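Local coordinates for protein Cry37AA1 (Bacillus thuringiensis, PDB 4RHZ) that probably acts as the smaller, C2-fold partner of the aerolysin-type protein Cry23Aa1 in a binary insecticidal toxin, and binds calcium, at residues G20-T32 and I70-Y82. Sequence-based numbering, arbitrary orientation.
Sequences GPEPYGYIKAYLT and INQMCFYGDVKEY
Tyr24, Tyr26 and Tyr30 share a first torsion near +60°, which sets each CG between its own backbone N and carbonyl carbon and lays the ring over the residue paired with it on strand 73-81. Lys80 CB lies over a face of the Tyr24 ring, Asp78 CB over Tyr26 and Cys74 CB over Tyr30; all three are CH-pi contacts, Cys74 CB being the closest, 3.6 Å from the Tyr30 ring centroid. Cys74 SG sits obliquely, 4.5 Å from that centroid. Tyr76 adopts the same rotamer from the other strand and takes Lys28 CB over its face, while its CE1 meets the edge of the Tyr26 ring 3.9 Å from Tyr26 CE1. Beneath these rings the strands run antiparallel, with reciprocal N-H...O bonds at Tyr24-Lys80, Tyr26-Asp78, Lys28-Tyr76 and Tyr30-Cys74. The Lys28 N to Tyr76 O bond, 2.9 Å, is almost straight, whereas Tyr26 N approaches Asp78 O from above its carbonyl plane, next to the corner at Gly25. On the opposite face, Ile27 CG1 packs 3.6 Å from Val79 CG2 and Ala29 CB touches Phe75 CD2; Ile27 and Phe75 also reach strand 115-125, joining the two sheets of the C2-type sandwich. Water links Tyr26 OH to Asp78 OD2; a second accepts from Lys28 NZ, bonds Tyr26 OH and donates weakly to Tyr76 OH. Cys74 is disulfide-bonded to Cys99. The tyrosine rings thus pack over beta carbons while their hydroxyls hydrogen-bond to polar partners: water at Tyr26, Asp37 at Tyr76 and Thr247 of the Cry23Aa1 chain at Tyr30; the other face is apolar core.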
ATOM      1  N   GLY B  20      14.726  11.969 -15.787  1.00 66.54           N
ATOM      2  CA  GLY B  20      14.067  10.693 -16.045  1.00 62.25           C
ATOM      3  C   GLY B  20      14.895   9.726 -16.864  1.00 58.98           C
ATOM      4  O   GLY B  20      15.953  10.066 -17.391  1.00 58.92           O
ATOM      5  N   PRO B  21      14.413   8.494 -16.982  1.00 56.53           N
ATOM      6  CA  PRO B  21      15.136   7.599 -17.870  1.00 53.85           C
ATOM      7  C   PRO B  21      14.803   7.843 -19.368  1.00 51.67           C
ATOM      8  O   PRO B  21      13.894   8.649 -19.699  1.00 50.06           O
ATOM      9  CB  PRO B  21      14.729   6.205 -17.376  1.00 53.77           C
ATOM     10  CG  PRO B  21      13.614   6.397 -16.412  1.00 54.82           C
ATOM     11  CD  PRO B  21      13.253   7.850 -16.353  1.00 56.30           C
ATOM     12  N   GLU B  22      15.564   7.180 -20.247  1.00 48.72           N
ATOM     13  CA  GLU B  22      15.381   7.279 -21.683  1.00 47.37           C
ATOM     14  C   GLU B  22      15.039   5.929 -22.299  1.00 44.49           C
ATOM     15  O   GLU B  22      15.834   5.325 -23.033  1.00 43.03           O
ATOM     16  CB  GLU B  22      16.607   7.930 -22.320  1.00 47.47           C
ATOM     17  CG  GLU B  22      16.522   9.441 -22.102  1.00 53.65           C
ATOM     18  CD  GLU B  22      17.791  10.030 -21.523  1.00 59.84           C
ATOM     19  OE1 GLU B  22      17.673  10.709 -20.464  1.00 61.35           O
ATOM     20  OE2 GLU B  22      18.880   9.803 -22.124  1.00 58.91           O
ATOM     21  N   PRO B  23      13.847   5.432 -21.973  1.00 42.94           N
ATOM     22  CA  PRO B  23      13.638   4.011 -22.336  1.00 41.64           C
ATOM     23  C   PRO B  23      13.470   3.843 -23.853  1.00 41.06           C
ATOM     24  O   PRO B  23      12.807   4.687 -24.475  1.00 40.77           O
ATOM     25  CB  PRO B  23      12.325   3.682 -21.626  1.00 41.74           C
ATOM     26  CG  PRO B  23      11.615   5.001 -21.504  1.00 42.34           C
ATOM     27  CD  PRO B  23      12.718   5.995 -21.214  1.00 40.79           C
ATOM     28  N   TYR B  24      14.084   2.822 -24.449  1.00 38.65           N
ATOM     29  CA  TYR B  24      13.681   2.420 -25.778  1.00 38.11           C
ATOM     30  C   TYR B  24      13.338   0.933 -25.779  1.00 37.42           C
ATOM     31  O   TYR B  24      13.847   0.173 -24.950  1.00 38.69           O
ATOM     32  CB  TYR B  24      14.770   2.669 -26.818  1.00 37.87           C
ATOM     33  CG  TYR B  24      16.021   1.819 -26.659  1.00 39.37           C
ATOM     34  CD1 TYR B  24      16.175   0.629 -27.375  1.00 39.75           C
ATOM     35  CD2 TYR B  24      17.080   2.230 -25.822  1.00 39.00           C
ATOM     36  CE1 TYR B  24      17.337  -0.158 -27.255  1.00 42.10           C
ATOM     37  CE2 TYR B  24      18.253   1.454 -25.697  1.00 37.16           C
ATOM     38  CZ  TYR B  24      18.372   0.262 -26.393  1.00 43.08           C
ATOM     39  OH  TYR B  24      19.536  -0.516 -26.263  1.00 46.15           O
ATOM     40  N   GLY B  25      12.496   0.523 -26.727  1.00 36.78           N
ATOM     41  CA  GLY B  25      12.181  -0.894 -26.996  1.00 34.57           C
ATOM     42  C   GLY B  25      10.682  -0.967 -27.199  1.00 34.29           C
ATOM     43  O   GLY B  25      10.133  -0.151 -27.943  1.00 35.21           O
ATOM     44  N   TYR B  26       9.997  -1.880 -26.492  1.00 32.60           N
ATOM     45  CA  TYR B  26       8.553  -2.005 -26.613  1.00 30.55           C
ATOM     46  C   TYR B  26       7.995  -2.615 -25.336  1.00 29.76           C
ATOM     47  O   TYR B  26       8.723  -3.258 -24.592  1.00 28.39           O
ATOM     48  CB  TYR B  26       8.179  -2.894 -27.869  1.00 30.14           C
ATOM     49  CG  TYR B  26       8.663  -4.342 -27.776  1.00 31.03           C
ATOM     50  CD1 TYR B  26       7.943  -5.304 -27.016  1.00 26.97           C
ATOM     51  CD2 TYR B  26       9.845  -4.747 -28.394  1.00 30.85           C
ATOM     52  CE1 TYR B  26       8.393  -6.622 -26.900  1.00 29.84           C
ATOM     53  CE2 TYR B  26      10.295  -6.117 -28.316  1.00 30.19           C
ATOM     54  CZ  TYR B  26       9.568  -7.006 -27.537  1.00 32.73           C
ATOM     55  OH  TYR B  26       9.966  -8.312 -27.400  1.00 37.45           O
ATOM     56  N   ILE B  27       6.694  -2.448 -25.124  1.00 29.40           N
ATOM     57  CA  ILE B  27       5.929  -3.207 -24.158  1.00 29.02           C
ATOM     58  C   ILE B  27       4.644  -3.672 -24.877  1.00 30.19           C
ATOM     59  O   ILE B  27       3.996  -2.909 -25.662  1.00 30.37           O
ATOM     60  CB  ILE B  27       5.572  -2.368 -22.886  1.00 29.87           C
ATOM     61  CG1 ILE B  27       6.868  -1.930 -22.143  1.00 29.54           C
ATOM     62  CG2 ILE B  27       4.613  -3.135 -21.907  1.00 27.78           C
ATOM     63  CD1 ILE B  27       6.659  -0.654 -21.290  1.00 28.08           C
ATOM     64  N   LYS B  28       4.271  -4.913 -24.627  1.00 29.42           N
ATOM     65  CA  LYS B  28       3.104  -5.490 -25.285  1.00 30.68           C
ATOM     66  C   LYS B  28       2.201  -6.131 -24.273  1.00 29.97           C
ATOM     67  O   LYS B  28       2.644  -6.510 -23.211  1.00 31.16           O
ATOM     68  CB  LYS B  28       3.522  -6.567 -26.270  1.00 29.47           C
ATOM     69  CG  LYS B  28       4.284  -5.990 -27.448  1.00 34.37           C
ATOM     70  CD  LYS B  28       4.686  -7.110 -28.401  1.00 37.49           C
ATOM     71  CE  LYS B  28       5.562  -6.564 -29.519  1.00 41.86           C
ATOM     72  NZ  LYS B  28       5.976  -7.695 -30.422  1.00 47.26           N
ATOM     73  N   ALA B  29       0.957  -6.291 -24.650  1.00 29.29           N
ATOM     74  CA  ALA B  29      -0.021  -6.946 -23.837  1.00 29.47           C
ATOM     75  C   ALA B  29      -0.757  -8.027 -24.671  1.00 28.77           C
ATOM     76  O   ALA B  29      -0.721  -7.991 -25.930  1.00 27.38           O
ATOM     77  CB  ALA B  29      -1.002  -5.909 -23.390  1.00 28.88           C
ATOM     78  N   TYR B  30      -1.472  -8.908 -23.980  1.00 27.85           N
ATOM     79  CA  TYR B  30      -2.442  -9.786 -24.615  1.00 28.47           C
ATOM     80  C   TYR B  30      -3.437 -10.174 -23.557  1.00 30.03           C
ATOM     81  O   TYR B  30      -3.108 -10.145 -22.357  1.00 31.12           O
ATOM     82  CB  TYR B  30      -1.760 -11.065 -25.205  1.00 27.53           C
ATOM     83  CG  TYR B  30      -1.011 -11.995 -24.210  1.00 28.30           C
ATOM     84  CD1 TYR B  30      -1.637 -13.072 -23.645  1.00 30.77           C
ATOM     85  CD2 TYR B  30       0.319 -11.816 -23.919  1.00 25.91           C
ATOM     86  CE1 TYR B  30      -0.989 -13.912 -22.728  1.00 30.36           C
ATOM     87  CE2 TYR B  30       1.003 -12.676 -23.055  1.00 26.57           C
ATOM     88  CZ  TYR B  30       0.325 -13.721 -22.461  1.00 27.42           C
ATOM     89  OH  TYR B  30       0.937 -14.576 -21.575  1.00 24.06           O
ATOM     90  N   LEU B  31      -4.624 -10.599 -23.958  1.00 30.57           N
ATOM     91  CA  LEU B  31      -5.592 -11.089 -23.001  1.00 32.48           C
ATOM     92  C   LEU B  31      -5.332 -12.519 -22.540  1.00 33.64           C
ATOM     93  O   LEU B  31      -4.893 -12.751 -21.385  1.00 33.41           O
ATOM     94  CB  LEU B  31      -7.017 -10.947 -23.534  1.00 33.00           C
ATOM     95  CG  LEU B  31      -7.634  -9.536 -23.392  1.00 35.43           C
ATOM     96  CD1 LEU B  31      -6.689  -8.394 -23.673  1.00 32.83           C
ATOM     97  CD2 LEU B  31      -8.908  -9.361 -24.299  1.00 35.79           C
ATOM     98  N   THR B  32      -5.580 -13.488 -23.421  1.00 34.31           N
ATOM     99  CA  THR B  32      -5.459 -14.885 -22.981  1.00 33.46           C
ATOM    100  C   THR B  32      -4.586 -15.685 -23.875  1.00 33.18           C
ATOM    101  O   THR B  32      -4.077 -16.741 -23.448  1.00 32.88           O
ATOM    102  CB  THR B  32      -6.799 -15.563 -22.862  1.00 33.99           C
ATOM    103  OG1 THR B  32      -7.512 -15.336 -24.062  1.00 37.66           O
ATOM    104  CG2 THR B  32      -7.665 -14.901 -21.689  1.00 34.36           C
ATOM    105  N   ILE B  70     -13.312  -8.049 -19.802  1.00 41.20           N
ATOM    106  CA  ILE B  70     -11.905  -8.423 -19.627  1.00 41.42           C
ATOM    107  C   ILE B  70     -11.493  -8.439 -18.128  1.00 41.42           C
ATOM    108  O   ILE B  70     -11.523  -7.417 -17.437  1.00 43.84           O
ATOM    109  CB  ILE B  70     -11.040  -7.445 -20.446  1.00 41.07           C
ATOM    110  CG1 ILE B  70     -11.588  -7.444 -21.883  1.00 42.15           C
ATOM    111  CG2 ILE B  70      -9.577  -7.790 -20.324  1.00 38.80           C
ATOM    112  CD1 ILE B  70     -11.229  -6.272 -22.744  1.00 43.62           C
ATOM    113  N   ASN B  71     -11.087  -9.604 -17.665  1.00 40.52           N
ATOM    114  CA  ASN B  71     -10.767  -9.983 -16.302  0.50 40.33           C
ATOM    115  C   ASN B  71      -9.250 -10.100 -16.117  1.00 39.59           C
ATOM    116  O   ASN B  71      -8.768 -10.292 -15.011  1.00 40.67           O
ATOM    117  CB  ASN B  71     -11.378 -11.386 -16.074  0.50 40.61           C
ATOM    118  CG  ASN B  71     -10.897 -12.430 -17.141  0.50 41.59           C
ATOM    119  OD1 ASN B  71     -11.038 -12.231 -18.364  0.50 40.64           O
ATOM    120  ND2 ASN B  71     -10.328 -13.529 -16.664  0.50 42.15           N
ATOM    121  N   GLN B  72      -8.512 -10.065 -17.219  1.00 37.19           N
ATOM    122  CA  GLN B  72      -7.119 -10.508 -17.225  1.00 35.95           C
ATOM    123  C   GLN B  72      -6.316  -9.841 -18.333  1.00 34.57           C
ATOM    124  O   GLN B  72      -6.770  -9.744 -19.462  1.00 33.10           O
ATOM    125  CB  GLN B  72      -7.057 -12.046 -17.453  1.00 35.39           C
ATOM    126  CG  GLN B  72      -5.682 -12.676 -17.570  1.00 38.34           C
ATOM    127  CD  GLN B  72      -5.725 -14.244 -17.716  1.00 44.75           C
ATOM    128  OE1 GLN B  72      -6.294 -14.968 -16.870  1.00 49.93           O
ATOM    129  NE2 GLN B  72      -5.140 -14.742 -18.798  1.00 41.24           N
ATOM    130  N   MET B  73      -5.068  -9.472 -18.045  1.00 33.40           N
ATOM    131  CA  MET B  73      -4.254  -8.950 -19.083  1.00 32.00           C
ATOM    132  C   MET B  73      -2.851  -9.261 -18.719  1.00 31.62           C
ATOM    133  O   MET B  73      -2.502  -9.211 -17.528  1.00 32.27           O
ATOM    134  CB  MET B  73      -4.575  -7.450 -19.203  1.00 33.44           C
ATOM    135  CG  MET B  73      -3.789  -6.752 -20.257  1.00 36.20           C
ATOM    136  SD  MET B  73      -4.700  -5.577 -21.341  1.00 43.63           S
ATOM    137  CE  MET B  73      -6.248  -5.246 -20.739  1.00 28.31           C
ATOM    138  N   CYS B  74      -2.030  -9.620 -19.711  1.00 29.86           N
ATOM    139  CA  CYS B  74      -0.714 -10.091 -19.452  1.00 28.18           C
ATOM    140  C   CYS B  74       0.229  -9.175 -20.147  1.00 27.95           C
ATOM    141  O   CYS B  74      -0.088  -8.722 -21.229  1.00 29.57           O
ATOM    142  CB  CYS B  74      -0.568 -11.543 -19.947  1.00 28.70           C
ATOM    143  SG  CYS B  74      -1.655 -12.697 -19.069  1.00 31.37           S
ATOM    144  N   PHE B  75       1.402  -8.878 -19.566  1.00 26.91           N
ATOM    145  CA  PHE B  75       2.238  -7.818 -20.137  1.00 25.22           C
ATOM    146  C   PHE B  75       3.654  -8.307 -20.197  1.00 25.86           C
ATOM    147  O   PHE B  75       4.075  -9.088 -19.328  1.00 26.77           O
ATOM    148  CB  PHE B  75       2.205  -6.553 -19.253  1.00 24.57           C
ATOM    149  CG  PHE B  75       0.853  -5.936 -19.086  1.00 24.86           C
ATOM    150  CD1 PHE B  75       0.052  -6.272 -17.996  1.00 27.46           C
ATOM    151  CD2 PHE B  75       0.394  -4.976 -19.979  1.00 24.76           C
ATOM    152  CE1 PHE B  75      -1.233  -5.706 -17.829  1.00 27.65           C
ATOM    153  CE2 PHE B  75      -0.883  -4.323 -19.797  1.00 25.22           C
ATOM    154  CZ  PHE B  75      -1.717  -4.715 -18.756  1.00 22.22           C
ATOM    155  N   TYR B  76       4.430  -7.812 -21.150  1.00 25.75           N
ATOM    156  CA  TYR B  76       5.889  -8.038 -21.117  1.00 26.11           C
ATOM    157  C   TYR B  76       6.564  -7.012 -21.933  1.00 25.57           C
ATOM    158  O   TYR B  76       5.924  -6.360 -22.753  1.00 27.00           O
ATOM    159  CB  TYR B  76       6.246  -9.410 -21.689  1.00 27.69           C
ATOM    160  CG  TYR B  76       5.944  -9.638 -23.194  1.00 26.36           C
ATOM    161  CD1 TYR B  76       6.968  -9.625 -24.111  1.00 27.18           C
ATOM    162  CD2 TYR B  76       4.653  -9.913 -23.655  1.00 27.89           C
ATOM    163  CE1 TYR B  76       6.745  -9.886 -25.454  1.00 25.70           C
ATOM    164  CE2 TYR B  76       4.409 -10.155 -25.017  1.00 27.95           C
ATOM    165  CZ  TYR B  76       5.483 -10.154 -25.880  1.00 29.78           C
ATOM    166  OH  TYR B  76       5.352 -10.392 -27.202  1.00 33.70           O
ATOM    167  N   GLY B  77       7.865  -6.904 -21.764  1.00 26.10           N
ATOM    168  CA  GLY B  77       8.569  -5.808 -22.357  1.00 25.97           C
ATOM    169  C   GLY B  77       9.999  -6.187 -22.634  1.00 27.40           C
ATOM    170  O   GLY B  77      10.587  -7.051 -21.934  1.00 27.28           O
ATOM    171  N   ASP B  78      10.543  -5.541 -23.659  1.00 27.26           N
ATOM    172  CA  ASP B  78      11.960  -5.499 -23.921  1.00 30.96           C
ATOM    173  C   ASP B  78      12.312  -4.020 -23.836  1.00 31.55           C
ATOM    174  O   ASP B  78      12.151  -3.281 -24.814  1.00 32.44           O
ATOM    175  CB  ASP B  78      12.267  -5.967 -25.371  1.00 30.02           C
ATOM    176  CG  ASP B  78      13.762  -6.095 -25.641  1.00 34.21           C
ATOM    177  OD1 ASP B  78      14.619  -5.499 -24.928  1.00 34.09           O
ATOM    178  OD2 ASP B  78      14.097  -6.923 -26.515  1.00 38.83           O
ATOM    179  N   VAL B  79      12.770  -3.579 -22.679  1.00 33.17           N
ATOM    180  CA  VAL B  79      12.927  -2.138 -22.401  1.00 33.45           C
ATOM    181  C   VAL B  79      14.330  -1.908 -21.901  1.00 36.07           C
ATOM    182  O   VAL B  79      14.762  -2.531 -20.945  1.00 36.31           O
ATOM    183  CB  VAL B  79      11.885  -1.651 -21.350  1.00 33.18           C
ATOM    184  CG1 VAL B  79      11.998  -0.124 -21.088  1.00 29.29           C
ATOM    185  CG2 VAL B  79      10.473  -2.024 -21.786  1.00 28.95           C
ATOM    186  N   LYS B  80      15.004  -0.986 -22.563  1.00 39.96           N
ATOM    187  CA  LYS B  80      16.364  -0.627 -22.288  1.00 42.67           C
ATOM    188  C   LYS B  80      16.747   0.833 -22.165  1.00 46.18           C
ATOM    189  O   LYS B  80      16.150   1.792 -22.649  1.00 46.78           O
ATOM    190  CB  LYS B  80      17.301  -1.230 -23.321  1.00 42.86           C
ATOM    191  CG  LYS B  80      17.395  -2.695 -23.322  1.00 43.93           C
ATOM    192  CD  LYS B  80      18.263  -3.166 -24.405  1.00 45.60           C
ATOM    193  CE  LYS B  80      17.880  -4.522 -24.804  1.00 49.50           C
ATOM    194  NZ  LYS B  80      18.983  -5.241 -25.380  1.00 54.64           N
ATOM    195  N   GLU B  81      17.839   0.940 -21.472  1.00 50.08           N
ATOM    196  CA  GLU B  81      18.587   2.137 -21.359  1.00 55.11           C
ATOM    197  C   GLU B  81      19.966   1.965 -21.916  1.00 58.56           C
ATOM    198  O   GLU B  81      20.795   0.940 -21.687  1.00 57.70           O
ATOM    199  CB  GLU B  81      18.476   2.916 -20.081  1.00 54.48           C
ATOM    200  CG  GLU B  81      18.205   4.347 -20.391  1.00 56.70           C
ATOM    201  CD  GLU B  81      18.237   5.228 -19.190  1.00 55.61           C
ATOM    202  OE1 GLU B  81      17.204   5.495 -18.611  1.00 51.39           O
ATOM    203  OE2 GLU B  81      19.310   5.664 -18.827  1.00 63.24           O
ATOM    204  N   TYR B  82      20.209   3.101 -22.557  1.00 63.77           N
ATOM    205  CA  TYR B  82      21.248   3.493 -23.469  1.00 68.81           C
ATOM    206  C   TYR B  82      22.589   3.252 -22.934  1.00 70.71           C
ATOM    207  O   TYR B  82      22.899   3.547 -21.809  1.00 70.96           O
ATOM    208  CB  TYR B  82      21.152   5.007 -23.717  1.00 70.42           C
ATOM    209  CG  TYR B  82      20.816   5.879 -22.488  1.00 74.14           C
ATOM    210  CD1 TYR B  82      19.507   6.079 -22.108  1.00 77.68           C
ATOM    211  CD2 TYR B  82      21.795   6.502 -21.735  1.00 77.70           C
ATOM    212  CE1 TYR B  82      19.172   6.847 -21.018  1.00 79.26           C
ATOM    213  CE2 TYR B  82      21.455   7.293 -20.634  1.00 80.52           C
ATOM    214  CZ  TYR B  82      20.125   7.456 -20.286  1.00 81.28           C
ATOM    215  OH  TYR B  82      19.709   8.209 -19.209  1.00 80.58           O
TER
HETATM  216  O   HOH W   1      12.584  -8.512 -27.967  1.00 47.06           O
HETATM  217  O   HOH W   2       8.008  -9.614 -29.253  1.00 54.32           O